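Local atomic coordinates of putative ABC transporter amino acid-binding protein (Sinorhizobium meliloti, PDB entry 2Q88), a protein that binds the compatible solute ectoine, and probably delivers it to an ABC transporter that imports it for osmoprotection. Residues 23-28 with 174-179; 17-22 with 75-80; 124-129 with 146-151; 101-106 with 167-172. All blocks are in the same frame, centred on the assembly; numbering follows the deposited sequence.

Contact 1: residues 23-28 with 174-179; sequences PPFTAV and VLSIND. With 4CS ((4S)-2-methyl-1,4,5,6-tetrahydropyrimidine-4-carboxylic acid), chain F.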
loop_
_atom_site.group_PDB
_atom_site.type_symbol
_atom_site.label_atom_id
_atom_site.label_comp_id
_atom_site.label_asym_id
_atom_site.label_seq_id
_atom_site.Cartn_x
_atom_site.Cartn_y
_atom_site.Cartn_z
ATOM N N PRO A 23 2.453 6.496 -6.008
ATOM C CA PRO A 23 2.339 7.725 -5.223
ATOM C C PRO A 23 0.919 7.912 -4.666
ATOM O O PRO A 23 -0.042 7.600 -5.376
ATOM C CB PRO A 23 2.675 8.840 -6.235
ATOM C CG PRO A 23 3.420 8.177 -7.363
ATOM C CD PRO A 23 2.956 6.735 -7.376
ATOM N N PRO A 24 0.759 8.466 -3.459
ATOM C CA PRO A 24 1.842 8.936 -2.586
ATOM C C PRO A 24 2.384 7.935 -1.554
ATOM O O PRO A 24 3.097 8.350 -0.629
ATOM C CB PRO A 24 1.166 10.080 -1.832
ATOM C CG PRO A 24 -0.247 9.587 -1.643
ATOM C CD PRO A 24 -0.564 8.801 -2.905
ATOM N N PHE A 25 2.063 6.652 -1.700
ATOM C CA PHE A 25 2.617 5.618 -0.827
ATOM C C PHE A 25 4.111 5.397 -1.089
ATOM O O PHE A 25 4.900 5.339 -0.148
ATOM C CB PHE A 25 1.864 4.305 -0.998
ATOM C CG PHE A 25 0.426 4.366 -0.552
ATOM C CD1 PHE A 25 -0.561 4.837 -1.405
ATOM C CD2 PHE A 25 0.060 3.931 0.721
ATOM C CE1 PHE A 25 -1.910 4.885 -0.996
ATOM C CE2 PHE A 25 -1.280 3.966 1.136
ATOM C CZ PHE A 25 -2.261 4.444 0.274
ATOM N N THR A 26 4.478 5.267 -2.366
ATOM C CA THR A 26 5.873 5.047 -2.788
ATOM C C THR A 26 6.056 5.759 -4.109
ATOM O O THR A 26 5.113 5.876 -4.891
ATOM C CB THR A 26 6.195 3.549 -3.009
ATOM O OG1 THR A 26 5.257 2.996 -3.934
ATOM C CG2 THR A 26 6.002 2.713 -1.727
ATOM N N ALA A 27 7.267 6.230 -4.375
ATOM C CA ALA A 27 7.551 6.929 -5.623
ATOM C C ALA A 27 9.039 6.799 -5.885
ATOM O O ALA A 27 9.809 6.647 -4.946
ATOM C CB ALA A 27 7.170 8.399 -5.515
ATOM N N VAL A 28 9.433 6.847 -7.152
ATOM C CA VAL A 28 10.852 6.848 -7.508
ATOM C C VAL A 28 11.150 8.055 -8.398
ATOM O O VAL A 28 10.501 8.258 -9.419
ATOM C CB VAL A 28 11.275 5.533 -8.205
ATOM C CG1 VAL A 28 12.786 5.528 -8.497
ATOM C CG2 VAL A 28 10.884 4.316 -7.342
ATOM N N VAL A 174 -7.820 5.841 -2.292
ATOM C CA VAL A 174 -8.229 7.225 -2.557
ATOM C C VAL A 174 -7.059 8.151 -2.896
ATOM O O VAL A 174 -7.072 8.828 -3.923
ATOM C CB VAL A 174 -9.024 7.792 -1.354
ATOM C CG1 VAL A 174 -9.305 9.288 -1.521
ATOM C CG2 VAL A 174 -10.323 7.008 -1.177
ATOM N N LEU A 175 -6.051 8.188 -2.035
ATOM C CA LEU A 175 -4.922 9.084 -2.275
ATOM C C LEU A 175 -4.157 8.772 -3.563
ATOM O O LEU A 175 -3.681 9.694 -4.227
ATOM C CB LEU A 175 -3.982 9.113 -1.077
ATOM C CG LEU A 175 -4.513 9.840 0.155
ATOM C CD1 LEU A 175 -3.692 9.428 1.368
ATOM C CD2 LEU A 175 -4.451 11.367 -0.015
ATOM N N SER A 176 -4.045 7.489 -3.903
ATOM C CA SER A 176 -3.361 7.055 -5.135
ATOM C C SER A 176 -4.158 7.410 -6.392
ATOM O O SER A 176 -3.578 7.835 -7.403
ATOM C CB SER A 176 -3.123 5.539 -5.124
ATOM O OG SER A 176 -2.393 5.114 -3.986
ATOM N N ILE A 177 -5.473 7.193 -6.342
ATOM C CA ILE A 177 -6.347 7.514 -7.476
ATOM C C ILE A 177 -6.342 9.026 -7.709
ATOM O O ILE A 177 -6.151 9.469 -8.836
ATOM C CB ILE A 177 -7.796 6.969 -7.257
ATOM C CG1 ILE A 177 -7.865 5.439 -7.456
ATOM C CG2 ILE A 177 -8.791 7.636 -8.186
ATOM C CD1 ILE A 177 -7.513 4.941 -8.900
ATOM N N ASN A 178 -6.536 9.807 -6.645
ATOM C CA ASN A 178 -6.545 11.275 -6.752
ATOM C C ASN A 178 -5.248 11.845 -7.320
ATOM O O ASN A 178 -5.266 12.762 -8.143
ATOM C CB ASN A 178 -6.838 11.926 -5.394
ATOM C CG ASN A 178 -8.315 11.877 -5.013
ATOM O OD1 ASN A 178 -9.195 11.703 -5.860
ATOM N ND2 ASN A 178 -8.588 12.047 -3.728
ATOM N N ASP A 179 -4.123 11.302 -6.878
ATOM C CA ASP A 179 -2.825 11.739 -7.376
ATOM C C ASP A 179 -2.668 11.430 -8.866
ATOM O O ASP A 179 -2.265 12.294 -9.660
ATOM C CB ASP A 179 -1.718 11.080 -6.561
ATOM C CG ASP A 179 -0.373 11.680 -6.834
ATOM O OD1 ASP A 179 0.434 11.010 -7.507
ATOM O OD2 ASP A 179 -0.036 12.821 -6.439
HETATM O O 4CS F . -2.964 -4.567 -1.271
HETATM C C 4CS F . -2.610 -3.484 -0.803
HETATM O OXT 4CS F . -2.041 -3.441 0.294
HETATM C CA 4CS F . -2.898 -2.196 -1.562
HETATM C CB 4CS F . -2.703 -2.328 -3.061
HETATM C CAD 4CS F . -3.060 -1.005 -3.745
HETATM N NAG 4CS F . -2.253 0.093 -3.152
HETATM C CAI 4CS F . -1.793 0.025 -1.827
HETATM C CAA 4CS F . -0.946 1.166 -1.238
HETATM N N 4CS F . -2.071 -1.096 -1.034
HETATM O O HOH W 1 -1.031 7.139 -7.752
#
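Pro23 and Ser176 meet through the carbonyl of Pro23, a CA-H and one water. The water donates to Pro23 O (2.6 Å) and to Ser176 O (2.7 Å), tying the loop to the first turn of helix 174-184. Beside it, Ser176 CA comes to 3.4 Å from Pro23 O in a CA-H...O contact, so one carbonyl serves both links.

Apolar packing is the second kind. Pro24, which follows a cis peptide bond, lays CG 3.8 Å from Leu175 CB, the two side chains crossing at about a right angle. Separately, Pro23 CB rests against the carboxylate oxygen Asp179 OD1, whose charge is taken up by Lys183 in a salt bridge.

The third involves the ring of Phe25. The methyl CAA of ectoine lies over the centre of one face, while Ser176 OG sits at the ring's edge, near its plane, 3.0 Å from Phe25 CE1. With OG anti to its own carbonyl carbon (chi1 -56°), Ser176 also reaches Glu22 OE2 in a hydrogen bond, and Glu22 binds the ligand in turn. A flat apolar ring suits a methyl group, and a small hydroxyl fits between ring and carboxylate. Between 23-28 and 174-179 themselves the link is thus packing, CH...O approach and water, and the adjacent Ser176-Glu22 bond adds a direct polar tie across the cleft, consistent with two lobes that meet around bound ligand and can part again.

Contact 2: residues 17-22 with 75-80; sequences IAIANE and AITAGL. With 4CS ((4S)-2-methyl-1,4,5,6-tetrahydropyrimidine-4-carboxylic acid), chain F.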
loop_
_atom_site.group_PDB
_atom_site.type_symbol
_atom_site.label_atom_id
_atom_site.label_comp_id
_atom_site.label_asym_id
_atom_site.label_seq_id
_atom_site.Cartn_x
_atom_site.Cartn_y
_atom_site.Cartn_z
ATOM N N ILE A 17 14.313 -2.818 0.946
ATOM C CA ILE A 17 12.865 -2.634 1.126
ATOM C C ILE A 17 12.113 -2.940 -0.170
ATOM O O ILE A 17 12.637 -2.742 -1.263
ATOM C CB ILE A 17 12.527 -1.206 1.676
ATOM C CG1 ILE A 17 12.948 -0.102 0.687
ATOM C CG2 ILE A 17 13.154 -0.999 3.083
ATOM C CD1 ILE A 17 12.604 1.348 1.101
ATOM N N ALA A 18 10.883 -3.423 -0.045
ATOM C CA ALA A 18 10.065 -3.704 -1.211
ATOM C C ALA A 18 9.028 -2.602 -1.344
ATOM O O ALA A 18 8.372 -2.257 -0.357
ATOM C CB ALA A 18 9.404 -5.060 -1.076
ATOM N N ILE A 19 8.910 -2.045 -2.557
ATOM C CA ILE A 19 7.936 -0.995 -2.887
ATOM C C ILE A 19 7.224 -1.315 -4.210
ATOM O O ILE A 19 7.629 -2.230 -4.919
ATOM C CB ILE A 19 8.627 0.383 -3.005
ATOM C CG1 ILE A 19 9.553 0.434 -4.230
ATOM C CG2 ILE A 19 9.380 0.730 -1.721
ATOM C CD1 ILE A 19 9.911 1.859 -4.656
ATOM N N ALA A 20 6.179 -0.555 -4.555
ATOM C CA ALA A 20 5.451 -0.803 -5.805
ATOM C C ALA A 20 5.447 0.353 -6.800
ATOM O O ALA A 20 5.021 0.165 -7.942
ATOM C CB ALA A 20 4.022 -1.238 -5.518
ATOM N N ASN A 21 5.902 1.533 -6.379
ATOM C CA ASN A 21 5.810 2.760 -7.197
ATOM C C ASN A 21 4.348 3.211 -7.421
ATOM O O ASN A 21 3.815 3.136 -8.525
ATOM C CB ASN A 21 6.560 2.614 -8.528
ATOM C CG ASN A 21 6.861 3.952 -9.179
ATOM O OD1 ASN A 21 6.799 5.003 -8.534
ATOM N ND2 ASN A 21 7.188 3.921 -10.463
ATOM N N GLU A 22 3.711 3.658 -6.346
ATOM C CA GLU A 22 2.306 4.079 -6.366
ATOM C C GLU A 22 2.163 5.308 -5.469
ATOM O O GLU A 22 1.841 5.180 -4.286
ATOM C CB GLU A 22 1.392 2.946 -5.882
ATOM C CG GLU A 22 -0.101 3.296 -5.903
ATOM C CD GLU A 22 -0.973 2.238 -5.251
ATOM O OE1 GLU A 22 -0.801 1.050 -5.597
ATOM O OE2 GLU A 22 -1.842 2.595 -4.404
ATOM N N ALA A 75 12.339 -5.627 4.639
ATOM C CA ALA A 75 11.041 -5.097 5.046
ATOM C C ALA A 75 10.201 -4.815 3.816
ATOM O O ALA A 75 10.744 -4.549 2.754
ATOM C CB ALA A 75 11.230 -3.810 5.858
ATOM N N ILE A 76 8.879 -4.878 3.957
ATOM C CA ILE A 76 7.978 -4.369 2.914
ATOM C C ILE A 76 7.510 -3.005 3.382
ATOM O O ILE A 76 6.905 -2.902 4.434
ATOM C CB ILE A 76 6.760 -5.319 2.720
ATOM C CG1 ILE A 76 7.212 -6.693 2.227
ATOM C CG2 ILE A 76 5.771 -4.726 1.738
ATOM C CD1 ILE A 76 6.136 -7.785 2.426
ATOM N N THR A 77 7.802 -1.951 2.629
ATOM C CA THR A 77 7.397 -0.611 3.042
ATOM C C THR A 77 6.700 0.030 1.858
ATOM O O THR A 77 7.276 0.852 1.148
ATOM C CB THR A 77 8.621 0.218 3.465
ATOM O OG1 THR A 77 9.536 0.266 2.376
ATOM C CG2 THR A 77 9.416 -0.489 4.564
ATOM N N ALA A 78 5.443 -0.349 1.653
ATOM C CA ALA A 78 4.796 -0.139 0.368
ATOM C C ALA A 78 3.322 0.236 0.462
ATOM O O ALA A 78 2.651 0.343 -0.562
ATOM C CB ALA A 78 4.968 -1.393 -0.500
ATOM N N GLY A 79 2.820 0.440 1.676
ATOM C CA GLY A 79 1.386 0.597 1.870
ATOM C C GLY A 79 0.700 -0.755 1.759
ATOM O O GLY A 79 -0.431 -0.847 1.269
ATOM N N LEU A 80 1.389 -1.804 2.199
ATOM C CA LEU A 80 0.823 -3.164 2.201
ATOM C C LEU A 80 -0.118 -3.321 3.394
ATOM O O LEU A 80 0.310 -3.618 4.521
ATOM C CB LEU A 80 1.927 -4.234 2.195
ATOM C CG LEU A 80 1.462 -5.677 1.943
ATOM C CD1 LEU A 80 1.128 -5.930 0.473
ATOM C CD2 LEU A 80 2.504 -6.661 2.435
HETATM O O 4CS F . -2.964 -4.567 -1.271
HETATM C C 4CS F . -2.610 -3.484 -0.803
HETATM O OXT 4CS F . -2.041 -3.441 0.294
HETATM C CA 4CS F . -2.898 -2.196 -1.562
HETATM C CB 4CS F . -2.703 -2.328 -3.061
HETATM C CAD 4CS F . -3.060 -1.005 -3.745
HETATM N NAG 4CS F . -2.253 0.093 -3.152
HETATM C CAI 4CS F . -1.793 0.025 -1.827
HETATM C CAA 4CS F . -0.946 1.166 -1.238
HETATM N N 4CS F . -2.071 -1.096 -1.034
#
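Ile17-Ala20 runs roughly parallel to Ala75-Ala78, the chain directions 23° apart, with Ala18 bonded twice to the same neighbour: its N donates to Ala75 O (3.0 Å), and its O accepts from Thr77 N (3.1 Å).

Ile17 shares its sheet face with Ala75, and its side chain also crosses Thr77 at about a right angle. Its CG1 stands between the backbone N and the carbonyl carbon (chi1 63°), which carries CD1 to 3.5 Å from Thr77 OG1, while Ile17 CB comes to 3.4 Å from that oxygen. The hydroxyl is thus buried among isoleucine carbons and has no polar partner in the model. The small Ala18 occupies the other face, its CB beside Ile76 CG1. Farther along, Ala78 CB tucks against Ile19 CA (3.8 Å), a small methyl set close to the backbone.

Beyond the pairing both segments run into the ectoine pocket. Glu22, extended with CG anti to its N, receives the ring NAG of ectoine on OE2 (2.8 Å, 166°) and more weakly on OE1; Tyr61 OH also bonds OE1, and Ser176 OG bonds OE2. Gly79, with positive phi and no side chain, lets the backbone lie close to the ligand methyl.

Strand 14-19 is the middle of a parallel sheet: strand 53-58 flanks it across from 75-76, and Met64 and Leu68 of helix 64-69 cover the Ile76 face.

Contact 3: residues 124-129 with 146-151; sequences DAKIGA and RDRVIV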
loop_
_atom_site.group_PDB
_atom_site.type_symbol
_atom_site.label_atom_id
_atom_site.label_comp_id
_atom_site.label_asym_id
_atom_site.label_seq_id
_atom_site.Cartn_x
_atom_site.Cartn_y
_atom_site.Cartn_z
ATOM N N ASP A 124 -21.045 -7.277 -17.705
ATOM C CA ASP A 124 -20.187 -6.577 -18.661
ATOM C C ASP A 124 -19.012 -5.918 -17.976
ATOM O O ASP A 124 -17.983 -5.711 -18.610
ATOM C CB ASP A 124 -20.955 -5.509 -19.433
ATOM C CG ASP A 124 -22.080 -6.077 -20.246
ATOM O OD1 ASP A 124 -22.033 -7.282 -20.606
ATOM O OD2 ASP A 124 -23.060 -5.385 -20.576
ATOM N N ALA A 125 -19.162 -5.602 -16.685
ATOM C CA ALA A 125 -18.212 -4.742 -15.977
ATOM C C ALA A 125 -16.899 -5.442 -15.667
ATOM O O ALA A 125 -16.874 -6.505 -15.043
ATOM C CB ALA A 125 -18.830 -4.197 -14.691
ATOM N N LYS A 126 -15.810 -4.842 -16.108
ATOM C CA LYS A 126 -14.497 -5.347 -15.754
ATOM C C LYS A 126 -13.806 -4.323 -14.873
ATOM O O LYS A 126 -13.814 -3.125 -15.177
ATOM C CB LYS A 126 -13.672 -5.644 -17.003
ATOM C CG LYS A 126 -14.164 -6.847 -17.790
ATOM C CD LYS A 126 -13.216 -7.203 -18.918
ATOM C CE LYS A 126 -13.822 -8.300 -19.793
ATOM N NZ LYS A 126 -13.093 -8.448 -21.077
ATOM N N ILE A 127 -13.201 -4.796 -13.790
ATOM C CA ILE A 127 -12.422 -3.922 -12.915
ATOM C C ILE A 127 -10.926 -4.210 -13.002
ATOM O O ILE A 127 -10.511 -5.369 -12.946
ATOM C CB ILE A 127 -12.916 -4.024 -11.454
ATOM C CG1 ILE A 127 -11.983 -3.241 -10.512
ATOM C CG2 ILE A 127 -13.041 -5.495 -10.999
ATOM C CD1 ILE A 127 -12.632 -2.811 -9.214
ATOM N N GLY A 128 -10.127 -3.155 -13.130
ATOM C CA GLY A 128 -8.676 -3.291 -13.101
ATOM C C GLY A 128 -8.177 -3.034 -11.700
ATOM O O GLY A 128 -8.700 -2.174 -10.994
ATOM N N ALA A 129 -7.156 -3.777 -11.286
ATOM C CA ALA A 129 -6.627 -3.649 -9.928
ATOM C C ALA A 129 -5.252 -4.293 -9.858
ATOM O O ALA A 129 -4.968 -5.220 -10.618
ATOM C CB ALA A 129 -7.565 -4.322 -8.935
ATOM N N ARG A 146 -13.268 -14.208 -11.621
ATOM C CA ARG A 146 -11.833 -13.998 -11.849
ATOM C C ARG A 146 -11.555 -13.331 -13.198
ATOM O O ARG A 146 -10.701 -12.451 -13.292
ATOM C CB ARG A 146 -11.075 -15.333 -11.740
ATOM C CG ARG A 146 -9.581 -15.263 -12.017
ATOM C CD ARG A 146 -8.772 -14.566 -10.935
ATOM N NE ARG A 146 -8.584 -13.140 -11.210
ATOM C CZ ARG A 146 -7.782 -12.349 -10.502
ATOM N NH1 ARG A 146 -7.116 -12.845 -9.470
ATOM N NH2 ARG A 146 -7.648 -11.068 -10.816
ATOM N N ASP A 147 -12.301 -13.724 -14.229
ATOM C CA ASP A 147 -12.055 -13.205 -15.573
ATOM C C ASP A 147 -12.519 -11.754 -15.799
ATOM O O ASP A 147 -12.215 -11.161 -16.836
ATOM C CB ASP A 147 -12.577 -14.162 -16.654
ATOM C CG ASP A 147 -14.090 -14.364 -16.607
ATOM O OD1 ASP A 147 -14.803 -13.694 -15.828
ATOM O OD2 ASP A 147 -14.664 -15.202 -17.333
ATOM N N ARG A 148 -13.226 -11.186 -14.821
ATOM C CA ARG A 148 -13.611 -9.767 -14.862
ATOM C C ARG A 148 -12.827 -8.915 -13.865
ATOM O O ARG A 148 -13.057 -7.710 -13.758
ATOM C CB ARG A 148 -15.115 -9.596 -14.619
ATOM C CG ARG A 148 -15.980 -10.252 -15.665
ATOM C CD ARG A 148 -17.341 -9.620 -15.798
ATOM N NE ARG A 148 -18.353 -10.172 -14.897
ATOM C CZ ARG A 148 -18.910 -9.528 -13.869
ATOM N NH1 ARG A 148 -18.535 -8.291 -13.544
ATOM N NH2 ARG A 148 -19.845 -10.137 -13.146
ATOM N N VAL A 149 -11.907 -9.543 -13.134
ATOM C CA VAL A 149 -10.955 -8.819 -12.301
ATOM C C VAL A 149 -9.607 -8.864 -13.016
ATOM O O VAL A 149 -8.974 -9.907 -13.091
ATOM C CB VAL A 149 -10.851 -9.378 -10.860
ATOM C CG1 VAL A 149 -9.888 -8.515 -10.021
ATOM C CG2 VAL A 149 -12.206 -9.397 -10.201
ATOM N N ILE A 150 -9.211 -7.719 -13.563
ATOM C CA ILE A 150 -8.118 -7.637 -14.510
ATOM C C ILE A 150 -6.880 -7.086 -13.812
ATOM O O ILE A 150 -6.912 -5.995 -13.256
ATOM C CB ILE A 150 -8.516 -6.707 -15.696
ATOM C CG1 ILE A 150 -9.857 -7.127 -16.339
ATOM C CG2 ILE A 150 -7.365 -6.543 -16.702
ATOM C CD1 ILE A 150 -9.959 -8.591 -16.797
ATOM N N VAL A 151 -5.794 -7.845 -13.821
ATOM C CA VAL A 151 -4.575 -7.380 -13.159
ATOM C C VAL A 151 -4.021 -6.171 -13.917
ATOM O O VAL A 151 -3.944 -6.194 -15.147
ATOM C CB VAL A 151 -3.529 -8.499 -13.064
ATOM C CG1 VAL A 151 -2.227 -7.987 -12.458
ATOM C CG2 VAL A 151 -4.090 -9.694 -12.246
#
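Arg148 NH1 is gripped by two carbonyls, Ala125 O across the contact and Ile119 O of helix 116-121. The bond to Ala125 O is 2.9 Å long and nearly straight (162°); it lands on a lone pair, and the oxygen lies at the edge of the guanidinium, 8° out of its plane. A bend at chi3 (-88°) folds the chain round that oxygen, bringing Arg148 CD to 3.2 Å from Ala125 O. NH2 goes on to Ala120 O, so a long, many-handed donor suits this place beside a helix end.

From here the backbones pair in parallel: Ile127 N to Arg148 O, Ile150 N to Ile127 O at 2.8 Å and almost linear, then Ala129 N to Ile150 O. The strands belong to a beta-alpha-beta unit, joined through helix 134-141. Ile127 and Val149 lie side by side, pointing the same way, with their CG2 atoms 4.1 Å apart; Ile127 packs on helix 116-121 and Val149 on helix 134-141. Lys126 crosses Ile150 at a slant, its CD 4.1 Å from Ile150 CD1; Gly128, on the same face as Ile150, has no side chain. Arg146 NH2 donates to Val149 O from above the carbonyl plane and forms a salt bridge with Glu136.

Contact 4: residues 101-106 with 167-172; sequences EAFALK and IDVYSL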
loop_
_atom_site.group_PDB
_atom_site.type_symbol
_atom_site.label_atom_id
_atom_site.label_comp_id
_atom_site.label_asym_id
_atom_site.label_seq_id
_atom_site.Cartn_x
_atom_site.Cartn_y
_atom_site.Cartn_z
ATOM N N GLU A 101 -10.612 3.053 -0.073
ATOM C CA GLU A 101 -10.468 2.615 -1.458
ATOM C C GLU A 101 -11.284 3.521 -2.371
ATOM O O GLU A 101 -12.322 4.055 -1.960
ATOM C CB GLU A 101 -10.932 1.155 -1.634
ATOM C CG GLU A 101 -10.263 0.137 -0.714
ATOM C CD GLU A 101 -8.896 -0.293 -1.226
ATOM O OE1 GLU A 101 -8.245 0.509 -1.933
ATOM O OE2 GLU A 101 -8.480 -1.436 -0.948
ATOM N N ALA A 102 -10.812 3.690 -3.601
ATOM C CA ALA A 102 -11.489 4.529 -4.587
ATOM C C ALA A 102 -11.642 3.821 -5.938
ATOM O O ALA A 102 -11.009 2.795 -6.177
ATOM C CB ALA A 102 -10.760 5.862 -4.755
ATOM N N PHE A 103 -12.505 4.373 -6.796
ATOM C CA PHE A 103 -12.645 3.962 -8.193
ATOM C C PHE A 103 -12.309 5.127 -9.106
ATOM O O PHE A 103 -12.721 6.265 -8.836
ATOM C CB PHE A 103 -14.097 3.624 -8.525
ATOM C CG PHE A 103 -14.602 2.334 -7.949
ATOM C CD1 PHE A 103 -13.747 1.345 -7.496
ATOM C CD2 PHE A 103 -15.976 2.090 -7.938
ATOM C CE1 PHE A 103 -14.268 0.125 -6.986
ATOM C CE2 PHE A 103 -16.487 0.901 -7.448
ATOM C CZ PHE A 103 -15.630 -0.078 -6.964
ATOM N N ALA A 104 -11.604 4.826 -10.194
ATOM C CA ALA A 104 -11.497 5.712 -11.347
ATOM C C ALA A 104 -12.453 5.141 -12.394
ATOM O O ALA A 104 -12.394 3.956 -12.717
ATOM C CB ALA A 104 -10.070 5.730 -11.870
ATOM N N LEU A 105 -13.315 6.008 -12.913
ATOM C CA LEU A 105 -14.490 5.629 -13.695
ATOM C C LEU A 105 -14.602 6.529 -14.927
ATOM O O LEU A 105 -13.989 7.596 -14.982
ATOM C CB LEU A 105 -15.734 5.845 -12.811
ATOM C CG LEU A 105 -16.617 4.757 -12.173
ATOM C CD1 LEU A 105 -16.109 3.344 -12.312
ATOM C CD2 LEU A 105 -16.914 5.079 -10.724
ATOM N N LYS A 106 -15.401 6.106 -15.904
ATOM C CA LYS A 106 -15.744 6.978 -17.020
ATOM C C LYS A 106 -16.640 8.123 -16.547
ATOM O O LYS A 106 -17.493 7.929 -15.679
ATOM C CB LYS A 106 -16.412 6.177 -18.140
ATOM C CG LYS A 106 -15.425 5.374 -18.977
ATOM C CD LYS A 106 -14.542 6.298 -19.800
ATOM C CE LYS A 106 -13.728 5.539 -20.827
ATOM N NZ LYS A 106 -13.184 6.469 -21.844
ATOM N N ILE A 167 -11.046 -1.772 -19.444
ATOM C CA ILE A 167 -11.720 -1.930 -18.157
ATOM C C ILE A 167 -12.779 -0.829 -17.982
ATOM O O ILE A 167 -12.735 0.201 -18.659
ATOM C CB ILE A 167 -10.706 -1.932 -16.975
ATOM C CG1 ILE A 167 -9.871 -0.644 -16.959
ATOM C CG2 ILE A 167 -9.801 -3.178 -17.025
ATOM C CD1 ILE A 167 -8.890 -0.558 -15.796
ATOM N N ASP A 168 -13.723 -1.055 -17.082
ATOM C CA ASP A 168 -14.758 -0.056 -16.776
ATOM C C ASP A 168 -14.471 0.747 -15.506
ATOM O O ASP A 168 -15.036 1.824 -15.289
ATOM C CB ASP A 168 -16.112 -0.734 -16.663
ATOM C CG ASP A 168 -16.513 -1.423 -17.941
ATOM O OD1 ASP A 168 -16.818 -0.710 -18.927
ATOM O OD2 ASP A 168 -16.543 -2.667 -18.064
ATOM N N VAL A 169 -13.605 0.205 -14.668
ATOM C CA VAL A 169 -13.252 0.836 -13.408
ATOM C C VAL A 169 -11.826 0.429 -13.062
ATOM O O VAL A 169 -11.432 -0.705 -13.306
ATOM C CB VAL A 169 -14.245 0.443 -12.266
ATOM C CG1 VAL A 169 -14.508 -1.049 -12.235
ATOM C CG2 VAL A 169 -13.741 0.887 -10.905
ATOM N N TYR A 170 -11.065 1.354 -12.502
ATOM C CA TYR A 170 -9.749 1.024 -11.962
ATOM C C TYR A 170 -9.748 1.404 -10.487
ATOM O O TYR A 170 -10.136 2.513 -10.124
ATOM C CB TYR A 170 -8.668 1.769 -12.735
ATOM C CG TYR A 170 -7.240 1.586 -12.232
ATOM C CD1 TYR A 170 -6.711 0.324 -12.000
ATOM C CD2 TYR A 170 -6.415 2.691 -12.024
ATOM C CE1 TYR A 170 -5.388 0.163 -11.553
ATOM C CE2 TYR A 170 -5.119 2.547 -11.577
ATOM C CZ TYR A 170 -4.607 1.289 -11.344
ATOM O OH TYR A 170 -3.302 1.162 -10.919
ATOM N N SER A 171 -9.330 0.482 -9.638
ATOM C CA SER A 171 -9.426 0.691 -8.203
ATOM C C SER A 171 -8.053 0.706 -7.532
ATOM O O SER A 171 -7.259 -0.205 -7.734
ATOM C CB SER A 171 -10.312 -0.379 -7.574
ATOM O OG SER A 171 -10.542 -0.093 -6.207
ATOM N N LEU A 172 -7.813 1.771 -6.760
ATOM C CA LEU A 172 -6.636 1.958 -5.898
ATOM C C LEU A 172 -7.118 2.711 -4.659
ATOM O O LEU A 172 -8.276 3.153 -4.627
ATOM C CB LEU A 172 -5.577 2.814 -6.607
ATOM C CG LEU A 172 -4.722 2.203 -7.722
ATOM C CD1 LEU A 172 -3.695 3.198 -8.180
ATOM C CD2 LEU A 172 -4.057 0.921 -7.274
HETATM O O HOH W 2 -17.001 3.493 -16.196
#
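Val169 pushes CG2 onto the face of Phe103, a CH-pi contact 3.7 Å from the ring centroid and offset toward the rim. CG2 stands anti to the valine's backbone N, which points it across at the ring. Leu105 lies alongside Val169, pointing the same way; the very close approach of its CD1 to the valine is doubtful, since the leucine's torsions are unusual.

At the edge of the Phe103 ring, in its plane, sits Ser171 OG, small enough to fit there and to donate to Ala102 O (2.9 Å). It also bonds to Tyr116 OH, whose ring meets Phe103 edge-to-face. On the reverse face the small Ala102 receives Val174 and Ile177 of helix 174-184, while Tyr170 and Leu172 stand up beside it against Leu180 and Ile177.

Between the strands, Ala104 and Tyr170 form a hydrogen-bonded antiparallel pair, with Ala104 N to Tyr170 O at 2.7 Å. Farther along, water links Lys106 N to Asp168 O.

Running at 158°, these strands are one antiparallel pair of a mixed sheet covered by helices on both faces, as in the second lobe of type 2 periplasmic binding proteins, and Leu172 at its end approaches ectoine.

Overall arrangement
Contacts 2 and 4 are buried sheet cores, one in each lobe: contact 2 parallel, contact 4 antiparallel. Contact 3 extends the sheet of contact 4, since strands 127-129 and 169-173 are neighbours, with Gly128 N near Val169 O; its centre lies farther out, about 20 Å from the centre of the chain, and it adds arginine bonds to backbone carbonyls. Contact 1 differs in kind, for it joins the lobes across the ligand cleft by packing and water instead of strand pairing. It touches contact 2 through Ser176 and Glu22, and contact 4 where Ile177 packs on Leu172. Contacts 1 and 2 both hold ectoine, whereas contact 3 touches neither contact 1 nor contact 2.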